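PDB 3SQZ: putative hydroxymethylglutaryl-CoA synthase, which binds coenzyme A and probably condenses acetyl-CoA with acetoacetyl-CoA to form hydroxymethylglutaryl-CoA, as a thiolase-fold acyltransferase. Local coordinates for residues 104-109 with 156-161; 147-152 with 346-351; 135-140 with 152-157; 39-44 with 99-104; 84-89 with 123-128. All coordinates share one frame; numbering follows the deposited sequence. Where two conformers were deposited one is given.

Contact 1: residues 104-109 with 156-161; sequences KIDMVI and KLHVEK
The imidazole of His-158 meets the carboxylate of Asp-106 at its edge, while the sulfur of Met-107 stands above one ring face at a distance. At the edge, NE2 of His-158 donates a hydrogen bond to OD1 of Asp-106 over 2.8 Å. The bond is bent, with an N-H...O angle of 147°. OD1 is met on its syn side, somewhat out of the carboxylate plane. The two flat groups are not coplanar; their planes stand 55° apart. Over the face, SD of Met-107 lies 5.1 Å from the centroid of the His-158 ring and close to the ring normal, a long sulfur-aromatic approach. The methyl group does the touching: CE of Met-107 is 3.7 Å from CB of His-158, and it reaches CG as well. The chain of Met-107 bends at its last torsion (chi3 65°), which turns CE toward the root of the imidazole. The contact lays the C-terminal turns of helix 147-161 on strand 105-111, an inner strand of the sheet in this thiolase fold. Asp-106 and Met-107 sit side by side at the beginning of that strand, so one histidine is held by a polar and an apolar neighbour. His-158 also touches Val-167 and Arg-137, on the strands flanking 105-111, and its ring meets that of His-162.

Contact 2: residues 147-152 with 346-351; sequences SATAAL and VAEIFT
Thr-149 of helix 147-161 reaches strand 346-354, packing a helix against the large mixed sheet of the thiolase fold. The axes of the two short segments pass 9.2 Å apart at 47°. From CB of Thr-149 two branches leave. CG2, anti to the backbone N, sits between Glu-348 and Phe-350. It lies 3.7 Å from CD of Glu-348, and the aliphatic CB and CG of the same glutamate are close too. The same methyl meets the Phe-350 ring obliquely, 3.6 Å from CE2. The second branch, OG1, also passes near CE2, but its polar partner is the hydroxyl of Ser-340 on the adjacent strand. Glu-348 runs out extended, and its OE1 is hydrogen-bonded to Tyr-146 OH, so the buried carboxylate has a polar partner as well as the threonine methyl. The side chain of Thr-149 is about 8 Å from that of His-267, a predicted proton donor or acceptor. One turn further along, Leu-152 crosses Phe-350 at about a right angle, with CD2 of Leu-152 4.1 Å from CE1 of Phe-350.

Contact 3: residues 135-140 with 152-157; sequences FARSFE and LNYAKL
Two aromatic rings and one guanidinium group make this contact: Phe-139 and Arg-137 from the strand, Tyr-154 from the helix. The apolar part joins the rings. CZ of Phe-139 is 3.6 Å from CE2 of Tyr-154 and also touches CD2. Seen from the tyrosine, the phenylalanine carbon arrives at the ring edge, near the ring plane. CE2 of Tyr-154 in turn meets the Phe-139 ring at a slant.

The polar part is the approach of Arg-137 to the tyrosine hydroxyl. OH of Tyr-154 lies over one face of the guanidinium, toward its rim. NH1 of Arg-137 is 3.3 Å from that OH, but the angle is too poor for a hydrogen bond. CZ of Arg-137 follows at 3.6 Å from the same OH. The guanidinium and ring planes are 26° apart. The arginine chain bends at chi3 (71°), which turns one guanidinium face to the hydroxyl.

Tyr-154 leaves the helix with CG anti to the backbone N (chi1 -178°); this carries the ring out to Phe-139 and the hydroxyl on to Arg-137. The contact is at the surface.

Strand 137-141 is the outermost strand on this side of the thiolase-fold sheet within the chain, and it pairs with strand 105-111. Met-107 of that neighbour touches all three side chains. Helix 147-161 covers the face of Arg-137 and Phe-139; helix 122-129 packs on Ser-138, on the other face of the same strand.

Contact 4: residues 39-44 with 99-104; sequences IDKIGF and AEDKEK
NZ of Lys-41 is gripped by a carboxylate, a backbone carbonyl and, more weakly, a water. Its short bond goes to OD2 of Asp-101, 2.7 Å away, as a hydrogen bond within a salt bridge. The ammonium uses the syn lone pair of OD2, on the side of the other oxygen. The second acceptor is the carbonyl O of Ile-96, before the helix. The water makes a weak bond at 3.4 Å from NZ of Lys-41. The same water donates to OD1 of Asp-101 at 2.7 Å and to OD2 of Asp-40 at 2.9 Å, and so spans the two acids. Lys-41 extends from the strand and Asp-101 from the helix to meet each other. A bend at chi3 of Lys-41 (-72°) brings the ammonium in to OD2, and CE follows at 3.5 Å from that oxygen. The contact ties strand 37-45, a central strand of the thiolase-fold sheet, to the short helix 99-104. That helix runs straight into strand 105-111 of the same sheet. OD2 of Asp-101 also accepts from Thr-98 N, and its OD1 has a salt bridge with Arg-166. Asp-40 has its own salt bridge with Arg-201. The carboxylate oxygens OD2 of Asp-40 and OD1 of Asp-101 are 5.3 Å apart. Their like charges are probably offset by the lysine, the two arginines and the bridging water, which would help both acids stay ionised although they are buried.

Contact 5: residues 84-89 with 123-128; sequences DVVTLA and AVYVHS
Val-86 and Tyr-125 make the tight part of this helix-helix contact. CG1 of Val-86 lies 3.5 Å from CB of Tyr-125, closer than the other apolar pairs. CG2 of Val-86 reaches CD2 of the tyrosine at 4.0 Å and meets its ring obliquely. CG of Tyr-125 stands beside the backbone N (chi1 -66°), which brings the ring carbon CD2 near that methyl. The second patch is looser. CB of Ala-89 is 3.8 Å from CG2 of Val-126, and that methyl is 4.1 Å from the carbonyl O of Val-86. No hydrogen bond crosses the contact. The tight pair lies toward the solvent side, since Tyr-125 is partly exposed; the looser Ala-89/Val-126 patch is buried. The helix segments run at 39° to each other, with axes 9.1 Å apart. CA of Val-86 and CA of Val-126 are 6.4 Å apart, the nearest approach of the two backbones.

Helix 85-94 starts with a capping box. Thr-87 N donates to OD1 of Asp-84 at 3.0 Å, and Asp-84 N donates to OG1 of Thr-87.

Both helices lie against the thiolase-fold sheet. Ala-89 rests on strand 166-175, and Ala-123 on strands 105-111 and 137-141, while Tyr-125 meets Tyr-419 edge-to-face beyond the helix pair.

How the contacts relate
Contacts 1, 2 and 3 all use helix 147-161, which lies along the sheet and reaches strands 105-111, 346-354 and 137-141. Contacts 1 and 3 have centres about 5 Å apart; they share the helix, and their strands are neighbours in the sheet. Contact 4 joins the central strand 37-45 to helix 99-104, directly before strand 105-111; its centre is about 11 Å from that of contact 1. Contact 5 pairs helices 85-94 and 122-129, and Ala-123 there touches Phe-139 and Val-108. Along the chain contact 4 opens first and contact 2 closes last. Contact 2 spans the longest stretch of chain and brings an early helix onto a late strand of the same sheet.

Contact 1: residues 104-109 with 156-161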
# COMPACT_ATOMS: atom_id res chain seq x y z
N LYS A 104 0.65 -10.20 -22.11
CA LYS A 104 -0.47 -10.99 -21.61
C LYS A 104 -1.39 -10.26 -20.63
O LYS A 104 -2.50 -10.72 -20.38
CB LYS A 104 0.05 -12.28 -20.98
CG LYS A 104 0.74 -13.18 -21.98
CD LYS A 104 1.29 -14.43 -21.33
N ILE A 105 -0.94 -9.13 -20.09
CA ILE A 105 -1.78 -8.35 -19.20
C ILE A 105 -2.91 -7.72 -20.00
O ILE A 105 -2.65 -7.02 -20.99
CB ILE A 105 -0.96 -7.24 -18.48
CG1 ILE A 105 -0.03 -7.84 -17.43
CG2 ILE A 105 -1.89 -6.21 -17.85
CD1 ILE A 105 1.09 -6.91 -17.01
N ASP A 106 -4.16 -7.95 -19.59
CA ASP A 106 -5.28 -7.31 -20.28
C ASP A 106 -6.19 -6.53 -19.34
O ASP A 106 -7.28 -6.12 -19.73
CB ASP A 106 -6.07 -8.30 -21.16
CG ASP A 106 -6.84 -9.31 -20.36
OD1 ASP A 106 -6.62 -9.42 -19.14
OD2 ASP A 106 -7.69 -10.00 -20.97
N MET A 107 -5.70 -6.26 -18.13
CA MET A 107 -6.41 -5.39 -17.22
C MET A 107 -5.38 -4.74 -16.29
O MET A 107 -4.51 -5.43 -15.74
CB MET A 107 -7.49 -6.14 -16.42
CG MET A 107 -8.21 -5.26 -15.43
SD MET A 107 -9.87 -5.81 -14.94
CE MET A 107 -9.49 -7.34 -14.10
N VAL A 108 -5.48 -3.42 -16.15
CA VAL A 108 -4.61 -2.65 -15.27
C VAL A 108 -5.52 -1.86 -14.35
O VAL A 108 -6.35 -1.07 -14.81
CB VAL A 108 -3.74 -1.67 -16.09
CG1 VAL A 108 -2.85 -0.84 -15.16
CG2 VAL A 108 -2.90 -2.41 -17.13
N ILE A 109 -5.40 -2.09 -13.04
CA ILE A 109 -6.25 -1.43 -12.06
C ILE A 109 -5.37 -0.62 -11.11
O ILE A 109 -4.45 -1.17 -10.49
CB ILE A 109 -7.07 -2.42 -11.22
CG1 ILE A 109 -7.81 -3.42 -12.11
CG2 ILE A 109 -8.03 -1.66 -10.31
CD1 ILE A 109 -8.57 -4.50 -11.34
N LYS A 156 -8.44 -11.64 -9.60
CA LYS A 156 -8.47 -13.08 -9.41
C LYS A 156 -9.60 -13.73 -10.21
O LYS A 156 -9.41 -14.74 -10.87
CB LYS A 156 -8.61 -13.38 -7.91
CG LYS A 156 -8.39 -14.81 -7.50
CD LYS A 156 -9.60 -15.68 -7.74
CE LYS A 156 -9.36 -17.07 -7.18
NZ LYS A 156 -10.55 -17.94 -7.33
N LEU A 157 -10.79 -13.14 -10.14
CA LEU A 157 -11.93 -13.69 -10.86
C LEU A 157 -11.77 -13.59 -12.37
O LEU A 157 -12.17 -14.49 -13.11
CB LEU A 157 -13.23 -13.01 -10.44
CG LEU A 157 -13.58 -13.19 -8.97
CD1 LEU A 157 -14.87 -12.46 -8.64
CD2 LEU A 157 -13.67 -14.67 -8.60
N HIS A 158 -11.21 -12.48 -12.83
CA HIS A 158 -10.96 -12.29 -14.25
C HIS A 158 -10.02 -13.36 -14.80
O HIS A 158 -10.27 -13.95 -15.85
CB HIS A 158 -10.40 -10.88 -14.49
CG HIS A 158 -9.91 -10.65 -15.88
ND1 HIS A 158 -10.73 -10.25 -16.91
CD2 HIS A 158 -8.67 -10.76 -16.41
CE1 HIS A 158 -10.02 -10.13 -18.02
NE2 HIS A 158 -8.77 -10.42 -17.74
N VAL A 159 -8.93 -13.63 -14.08
CA VAL A 159 -7.99 -14.64 -14.54
C VAL A 159 -8.62 -16.03 -14.49
O VAL A 159 -8.39 -16.85 -15.37
CB VAL A 159 -6.67 -14.59 -13.75
CG1 VAL A 159 -5.79 -15.78 -14.13
CG2 VAL A 159 -5.96 -13.27 -14.02
N GLU A 160 -9.42 -16.29 -13.47
CA GLU A 160 -10.10 -17.57 -13.39
C GLU A 160 -10.99 -17.80 -14.62
O GLU A 160 -11.03 -18.89 -15.18
CB GLU A 160 -10.92 -17.70 -12.11
CG GLU A 160 -11.53 -19.08 -11.94
CD GLU A 160 -12.12 -19.32 -10.56
OE1 GLU A 160 -12.71 -20.39 -10.35
OE2 GLU A 160 -11.98 -18.44 -9.69
N LYS A 161 -11.69 -16.75 -15.05
CA LYS A 161 -12.54 -16.82 -16.23
C LYS A 161 -11.71 -16.93 -17.52
O LYS A 161 -12.09 -17.64 -18.45
CB LYS A 161 -13.46 -15.60 -16.29
CG LYS A 161 -14.29 -15.44 -17.57
CD LYS A 161 -15.22 -16.62 -17.84
CE LYS A 161 -16.38 -16.65 -16.86
NZ LYS A 161 -17.39 -17.68 -17.25

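Contact 2: residues 147-152 with 346-351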
# COMPACT_ATOMS: atom_id res chain seq x y z
N SER A 147 -9.24 -0.09 -1.27
CA SER A 147 -9.61 -0.48 -2.63
C SER A 147 -8.71 -1.48 -3.34
O SER A 147 -9.17 -2.14 -4.26
CB SER A 147 -9.79 0.76 -3.51
OG SER A 147 -8.57 1.47 -3.56
N ALA A 148 -7.44 -1.60 -2.95
CA ALA A 148 -6.61 -2.60 -3.62
C ALA A 148 -7.10 -4.02 -3.36
O ALA A 148 -6.84 -4.93 -4.16
CB ALA A 148 -5.15 -2.46 -3.27
N THR A 149 -7.80 -4.22 -2.25
CA THR A 149 -8.40 -5.51 -1.96
C THR A 149 -9.48 -5.89 -2.97
O THR A 149 -9.54 -7.03 -3.43
CB THR A 149 -8.95 -5.51 -0.53
OG1 THR A 149 -7.85 -5.34 0.36
CG2 THR A 149 -9.68 -6.81 -0.20
N ALA A 150 -10.32 -4.93 -3.33
CA ALA A 150 -11.32 -5.15 -4.37
C ALA A 150 -10.65 -5.35 -5.73
O ALA A 150 -11.08 -6.20 -6.52
CB ALA A 150 -12.31 -3.99 -4.43
N ALA A 151 -9.59 -4.60 -5.99
CA ALA A 151 -8.85 -4.75 -7.24
C ALA A 151 -8.30 -6.16 -7.37
O ALA A 151 -8.39 -6.78 -8.43
CB ALA A 151 -7.72 -3.73 -7.32
N LEU A 152 -7.70 -6.66 -6.30
CA LEU A 152 -7.14 -8.00 -6.30
C LEU A 152 -8.22 -9.05 -6.52
O LEU A 152 -8.01 -10.03 -7.22
CB LEU A 152 -6.42 -8.24 -4.98
CG LEU A 152 -5.46 -9.41 -4.90
CD1 LEU A 152 -4.34 -9.21 -5.92
CD2 LEU A 152 -4.88 -9.49 -3.50
N VAL A 346 -15.03 0.59 4.89
CA VAL A 346 -15.20 -0.74 4.34
C VAL A 346 -14.05 -1.60 4.83
O VAL A 346 -12.90 -1.14 4.85
CB VAL A 346 -15.21 -0.72 2.79
CG1 VAL A 346 -15.33 -2.12 2.20
CG2 VAL A 346 -16.33 0.19 2.27
N ALA A 347 -14.35 -2.83 5.24
CA ALA A 347 -13.32 -3.77 5.66
C ALA A 347 -13.51 -5.09 4.94
O ALA A 347 -14.62 -5.41 4.52
CB ALA A 347 -13.36 -3.98 7.16
N GLU A 348 -12.44 -5.87 4.81
CA GLU A 348 -12.57 -7.18 4.20
C GLU A 348 -11.49 -8.09 4.71
O GLU A 348 -10.34 -7.67 4.87
CB GLU A 348 -12.54 -7.09 2.66
CG GLU A 348 -12.71 -8.43 1.96
CD GLU A 348 -12.99 -8.32 0.47
OE1 GLU A 348 -13.47 -7.26 -0.01
OE2 GLU A 348 -12.72 -9.31 -0.23
N ILE A 349 -11.86 -9.34 4.98
CA ILE A 349 -10.91 -10.39 5.32
C ILE A 349 -10.82 -11.37 4.16
O ILE A 349 -11.84 -11.79 3.61
CB ILE A 349 -11.32 -11.10 6.60
CG1 ILE A 349 -11.27 -10.08 7.73
CG2 ILE A 349 -10.41 -12.31 6.86
CD1 ILE A 349 -11.81 -10.57 9.01
N PHE A 350 -9.59 -11.71 3.79
CA PHE A 350 -9.35 -12.68 2.75
C PHE A 350 -8.07 -13.43 3.10
O PHE A 350 -7.36 -13.05 4.03
CB PHE A 350 -9.28 -12.03 1.36
CG PHE A 350 -8.15 -11.04 1.18
CD1 PHE A 350 -7.00 -11.40 0.50
CD2 PHE A 350 -8.27 -9.75 1.66
CE1 PHE A 350 -5.97 -10.48 0.32
CE2 PHE A 350 -7.25 -8.83 1.49
CZ PHE A 350 -6.10 -9.19 0.81
N THR A 351 -7.79 -14.50 2.37
CA THR A 351 -6.69 -15.38 2.72
C THR A 351 -5.95 -15.86 1.49
O THR A 351 -6.45 -15.79 0.37
CB THR A 351 -7.18 -16.63 3.47
OG1 THR A 351 -7.95 -17.44 2.57
CG2 THR A 351 -8.01 -16.26 4.69

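Contact 3: residues 135-140 with 152-157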
# COMPACT_ATOMS: atom_id res chain seq x y z
N PHE A 135 -4.84 -4.04 -26.03
CA PHE A 135 -6.18 -4.57 -25.80
C PHE A 135 -6.41 -4.97 -24.35
O PHE A 135 -6.57 -6.15 -24.01
CB PHE A 135 -6.50 -5.68 -26.80
CG PHE A 135 -6.69 -5.17 -28.20
CD1 PHE A 135 -5.73 -5.36 -29.18
CD2 PHE A 135 -7.83 -4.45 -28.53
CE1 PHE A 135 -5.91 -4.87 -30.46
CE2 PHE A 135 -8.02 -3.96 -29.81
CZ PHE A 135 -7.06 -4.16 -30.77
N ALA A 136 -6.39 -3.95 -23.50
CA ALA A 136 -6.55 -4.09 -22.06
C ALA A 136 -7.57 -3.08 -21.58
O ALA A 136 -7.71 -2.01 -22.19
CB ALA A 136 -5.22 -3.81 -21.36
N ARG A 137 -8.26 -3.39 -20.49
CA ARG A 137 -9.03 -2.36 -19.81
C ARG A 137 -8.21 -1.77 -18.68
O ARG A 137 -7.48 -2.48 -17.99
CB ARG A 137 -10.40 -2.86 -19.32
CG ARG A 137 -10.37 -3.83 -18.17
CD ARG A 137 -11.79 -4.10 -17.62
NE ARG A 137 -12.64 -4.91 -18.50
CZ ARG A 137 -12.65 -6.23 -18.54
NH1 ARG A 137 -11.85 -6.94 -17.75
NH2 ARG A 137 -13.47 -6.86 -19.37
N SER A 138 -8.33 -0.46 -18.49
CA SER A 138 -7.57 0.25 -17.47
C SER A 138 -8.52 1.18 -16.74
O SER A 138 -9.32 1.89 -17.37
CB SER A 138 -6.48 1.09 -18.14
OG SER A 138 -5.60 0.29 -18.91
N PHE A 139 -8.48 1.16 -15.41
CA PHE A 139 -9.34 2.04 -14.63
C PHE A 139 -8.81 2.14 -13.20
O PHE A 139 -7.89 1.42 -12.79
CB PHE A 139 -10.81 1.56 -14.66
CG PHE A 139 -11.00 0.21 -14.07
CD1 PHE A 139 -11.34 0.08 -12.73
CD2 PHE A 139 -10.82 -0.94 -14.83
CE1 PHE A 139 -11.49 -1.16 -12.16
CE2 PHE A 139 -10.96 -2.19 -14.26
CZ PHE A 139 -11.30 -2.30 -12.92
N GLU A 140 -9.43 3.02 -12.43
CA GLU A 140 -9.08 3.29 -11.05
C GLU A 140 -10.19 2.78 -10.14
O GLU A 140 -11.37 2.80 -10.51
CB GLU A 140 -8.99 4.80 -10.92
CG GLU A 140 -8.01 5.37 -9.96
CD GLU A 140 -7.91 6.88 -10.09
OE1 GLU A 140 -7.17 7.40 -10.96
OE2 GLU A 140 -8.56 7.56 -9.30
N LEU A 152 -7.70 -6.66 -6.30
CA LEU A 152 -7.14 -8.00 -6.30
C LEU A 152 -8.22 -9.05 -6.52
O LEU A 152 -8.01 -10.03 -7.22
CB LEU A 152 -6.42 -8.24 -4.98
CG LEU A 152 -5.46 -9.41 -4.90
CD1 LEU A 152 -4.34 -9.21 -5.92
CD2 LEU A 152 -4.88 -9.49 -3.50
N ASN A 153 -9.37 -8.85 -5.89
CA ASN A 153 -10.46 -9.80 -6.04
C ASN A 153 -10.98 -9.86 -7.47
O ASN A 153 -11.19 -10.94 -8.02
CB ASN A 153 -11.58 -9.47 -5.06
CG ASN A 153 -12.66 -10.52 -5.07
OD1 ASN A 153 -13.73 -10.31 -5.63
ND2 ASN A 153 -12.38 -11.66 -4.46
N TYR A 154 -11.22 -8.70 -8.07
CA TYR A 154 -11.63 -8.67 -9.47
C TYR A 154 -10.55 -9.32 -10.35
O TYR A 154 -10.86 -10.13 -11.22
CB TYR A 154 -11.92 -7.23 -9.89
CG TYR A 154 -12.42 -7.01 -11.31
CD1 TYR A 154 -12.93 -8.05 -12.09
CD2 TYR A 154 -12.41 -5.73 -11.85
CE1 TYR A 154 -13.39 -7.80 -13.39
CE2 TYR A 154 -12.87 -5.48 -13.13
CZ TYR A 154 -13.35 -6.51 -13.90
OH TYR A 154 -13.80 -6.23 -15.18
N ALA A 155 -9.29 -8.99 -10.09
CA ALA A 155 -8.19 -9.58 -10.85
C ALA A 155 -8.25 -11.11 -10.81
O ALA A 155 -8.10 -11.78 -11.83
CB ALA A 155 -6.86 -9.09 -10.30
N LYS A 156 -8.44 -11.64 -9.60
CA LYS A 156 -8.47 -13.08 -9.41
C LYS A 156 -9.60 -13.73 -10.21
O LYS A 156 -9.41 -14.74 -10.87
CB LYS A 156 -8.61 -13.38 -7.91
CG LYS A 156 -8.39 -14.81 -7.50
CD LYS A 156 -9.60 -15.68 -7.74
CE LYS A 156 -9.36 -17.07 -7.18
NZ LYS A 156 -10.55 -17.94 -7.33
N LEU A 157 -10.79 -13.14 -10.14
CA LEU A 157 -11.93 -13.69 -10.86
C LEU A 157 -11.77 -13.59 -12.37
O LEU A 157 -12.17 -14.49 -13.11
CB LEU A 157 -13.23 -13.01 -10.44
CG LEU A 157 -13.58 -13.19 -8.97
CD1 LEU A 157 -14.87 -12.46 -8.64
CD2 LEU A 157 -13.67 -14.67 -8.60

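Contact 4: residues 39-44 with 99-104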
# COMPACT_ATOMS: atom_id res chain seq x y z
N ILE A 39 -1.21 -14.15 -6.58
CA ILE A 39 -0.14 -13.19 -6.71
C ILE A 39 1.14 -13.90 -7.14
O ILE A 39 1.68 -14.74 -6.41
CB ILE A 39 0.09 -12.41 -5.40
CG1 ILE A 39 -1.19 -11.68 -4.97
CG2 ILE A 39 1.25 -11.44 -5.55
CD1 ILE A 39 -1.14 -11.11 -3.56
N ASP A 40 1.60 -13.56 -8.33
CA ASP A 40 2.79 -14.16 -8.91
C ASP A 40 4.05 -13.38 -8.56
O ASP A 40 5.10 -13.98 -8.31
CB ASP A 40 2.63 -14.22 -10.43
CG ASP A 40 3.77 -14.93 -11.11
OD1 ASP A 40 4.04 -16.11 -10.77
OD2 ASP A 40 4.39 -14.33 -12.00
N LYS A 41 3.94 -12.05 -8.58
CA LYS A 41 5.06 -11.17 -8.28
C LYS A 41 4.54 -9.94 -7.56
O LYS A 41 3.41 -9.51 -7.79
CB LYS A 41 5.82 -10.77 -9.55
CG LYS A 41 6.60 -11.95 -10.17
CD LYS A 41 7.44 -11.56 -11.38
CE LYS A 41 6.56 -11.26 -12.59
NZ LYS A 41 7.36 -11.21 -13.87
N ILE A 42 5.38 -9.39 -6.67
CA ILE A 42 5.09 -8.16 -5.95
C ILE A 42 6.25 -7.19 -6.14
O ILE A 42 7.41 -7.55 -5.89
CB ILE A 42 4.90 -8.39 -4.43
CG1 ILE A 42 3.82 -9.44 -4.16
CG2 ILE A 42 4.58 -7.09 -3.73
CD1 ILE A 42 3.75 -9.90 -2.71
N GLY A 43 5.94 -5.98 -6.62
CA GLY A 43 6.93 -4.93 -6.74
C GLY A 43 6.61 -3.81 -5.77
O GLY A 43 5.45 -3.62 -5.39
N PHE A 44 7.64 -3.08 -5.36
CA PHE A 44 7.44 -1.94 -4.49
C PHE A 44 8.38 -0.81 -4.86
O PHE A 44 9.57 -1.04 -5.08
CB PHE A 44 7.67 -2.29 -3.01
CG PHE A 44 7.51 -1.12 -2.09
CD1 PHE A 44 6.25 -0.54 -1.91
CD2 PHE A 44 8.60 -0.56 -1.44
CE1 PHE A 44 6.09 0.55 -1.09
CE2 PHE A 44 8.43 0.54 -0.61
CZ PHE A 44 7.18 1.10 -0.44
N ALA A 99 8.69 -8.69 -20.62
CA ALA A 99 8.06 -8.50 -21.92
C ALA A 99 6.86 -9.43 -22.08
O ALA A 99 5.83 -9.03 -22.62
CB ALA A 99 9.07 -8.74 -23.03
N GLU A 100 6.98 -10.65 -21.60
CA GLU A 100 5.88 -11.60 -21.69
C GLU A 100 4.68 -11.11 -20.86
O GLU A 100 3.53 -11.21 -21.30
CB GLU A 100 6.33 -12.98 -21.22
CG GLU A 100 5.26 -14.05 -21.28
CD GLU A 100 5.73 -15.34 -20.63
OE1 GLU A 100 6.33 -16.17 -21.34
OE2 GLU A 100 5.52 -15.49 -19.41
N ASP A 101 4.94 -10.58 -19.66
CA ASP A 101 3.85 -10.04 -18.86
C ASP A 101 3.12 -8.95 -19.64
O ASP A 101 1.89 -8.89 -19.64
CB ASP A 101 4.36 -9.41 -17.56
CG ASP A 101 4.89 -10.42 -16.56
OD1 ASP A 101 4.38 -11.56 -16.51
OD2 ASP A 101 5.80 -10.04 -15.79
N LYS A 102 3.89 -8.07 -20.27
CA LYS A 102 3.31 -6.93 -20.98
C LYS A 102 2.45 -7.37 -22.17
O LYS A 102 1.51 -6.67 -22.56
CB LYS A 102 4.41 -5.97 -21.42
CG LYS A 102 5.12 -5.30 -20.24
CD LYS A 102 6.33 -4.50 -20.70
CE LYS A 102 7.05 -3.88 -19.52
NZ LYS A 102 8.10 -2.94 -19.98
N GLU A 103 2.76 -8.54 -22.73
CA GLU A 103 1.98 -9.10 -23.82
C GLU A 103 0.68 -9.75 -23.36
O GLU A 103 -0.27 -9.83 -24.12
CB GLU A 103 2.81 -10.14 -24.58
N LYS A 104 0.65 -10.20 -22.11
CA LYS A 104 -0.47 -10.99 -21.61
C LYS A 104 -1.39 -10.26 -20.63
O LYS A 104 -2.50 -10.72 -20.38
CB LYS A 104 0.05 -12.28 -20.98
CG LYS A 104 0.74 -13.18 -21.98
CD LYS A 104 1.29 -14.43 -21.33
O HOH W 1 5.01 -13.55 -14.76

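Contact 5: residues 84-89 with 123-128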
# COMPACT_ATOMS: atom_id res chain seq x y z
N ASP A 84 4.53 11.25 -8.19
CA ASP A 84 3.13 11.21 -7.77
C ASP A 84 2.57 9.80 -7.85
O ASP A 84 3.31 8.82 -7.99
CB ASP A 84 2.29 12.20 -8.59
CG ASP A 84 2.13 11.79 -10.04
OD1 ASP A 84 2.65 10.73 -10.45
OD2 ASP A 84 1.46 12.55 -10.77
N VAL A 85 1.24 9.68 -7.74
CA VAL A 85 0.61 8.37 -7.78
C VAL A 85 0.99 7.58 -9.04
O VAL A 85 1.22 6.37 -8.99
CB VAL A 85 -0.94 8.50 -7.66
CG1 VAL A 85 -1.54 9.34 -8.81
CG2 VAL A 85 -1.61 7.13 -7.60
N VAL A 86 1.04 8.28 -10.17
CA VAL A 86 1.33 7.64 -11.45
C VAL A 86 2.77 7.15 -11.54
O VAL A 86 3.03 6.02 -11.95
CB VAL A 86 1.03 8.61 -12.61
CG1 VAL A 86 1.60 8.09 -13.92
CG2 VAL A 86 -0.47 8.83 -12.73
N THR A 87 3.71 8.01 -11.18
CA THR A 87 5.11 7.64 -11.31
C THR A 87 5.50 6.55 -10.32
O THR A 87 6.25 5.64 -10.67
CB THR A 87 6.03 8.85 -11.19
OG1 THR A 87 5.82 9.48 -9.93
CG2 THR A 87 5.73 9.85 -12.29
N LEU A 88 4.99 6.63 -9.10
CA LEU A 88 5.26 5.57 -8.13
C LEU A 88 4.64 4.25 -8.61
O LEU A 88 5.28 3.20 -8.51
CB LEU A 88 4.74 5.95 -6.74
CG LEU A 88 5.47 7.11 -6.06
CD1 LEU A 88 4.71 7.53 -4.82
CD2 LEU A 88 6.92 6.75 -5.73
N ALA A 89 3.42 4.31 -9.13
CA ALA A 89 2.75 3.10 -9.62
C ALA A 89 3.55 2.48 -10.77
O ALA A 89 3.82 1.27 -10.78
CB ALA A 89 1.33 3.41 -10.05
N ALA A 123 -4.43 4.71 -14.06
CA ALA A 123 -4.05 3.45 -14.67
C ALA A 123 -3.71 3.58 -16.16
O ALA A 123 -2.91 2.82 -16.69
CB ALA A 123 -5.15 2.42 -14.49
N VAL A 124 -4.36 4.52 -16.85
CA VAL A 124 -4.09 4.70 -18.28
C VAL A 124 -2.63 5.10 -18.50
O VAL A 124 -1.97 4.60 -19.41
CB VAL A 124 -5.06 5.71 -18.90
CG1 VAL A 124 -4.65 6.01 -20.34
CG2 VAL A 124 -6.49 5.18 -18.84
N TYR A 125 -2.12 6.00 -17.66
CA TYR A 125 -0.72 6.40 -17.75
C TYR A 125 0.22 5.24 -17.46
O TYR A 125 1.26 5.11 -18.09
CB TYR A 125 -0.41 7.54 -16.79
CG TYR A 125 -1.11 8.84 -17.11
CD1 TYR A 125 -0.73 9.60 -18.21
CD2 TYR A 125 -2.13 9.31 -16.30
CE1 TYR A 125 -1.35 10.80 -18.49
CE2 TYR A 125 -2.75 10.50 -16.57
CZ TYR A 125 -2.36 11.24 -17.66
OH TYR A 125 -3.00 12.43 -17.91
N VAL A 126 -0.13 4.42 -16.48
CA VAL A 126 0.71 3.29 -16.15
C VAL A 126 0.77 2.31 -17.33
O VAL A 126 1.83 1.82 -17.70
CB VAL A 126 0.25 2.60 -14.86
CG1 VAL A 126 1.14 1.41 -14.53
CG2 VAL A 126 0.24 3.59 -13.70
N HIS A 127 -0.39 2.04 -17.91
CA HIS A 127 -0.49 1.20 -19.10
C HIS A 127 0.47 1.69 -20.20
O HIS A 127 1.20 0.90 -20.80
CB HIS A 127 -1.93 1.18 -19.60
CG HIS A 127 -2.12 0.38 -20.85
ND1 HIS A 127 -1.90 0.91 -22.10
CD2 HIS A 127 -2.47 -0.91 -21.04
CE1 HIS A 127 -2.11 -0.02 -23.01
NE2 HIS A 127 -2.45 -1.14 -22.39
N SER A 128 0.47 2.99 -20.45
CA SER A 128 1.29 3.61 -21.47
C SER A 128 2.78 3.57 -21.13
O SER A 128 3.62 3.17 -21.94
CB SER A 128 0.84 5.06 -21.63
OG SER A 128 1.59 5.74 -22.60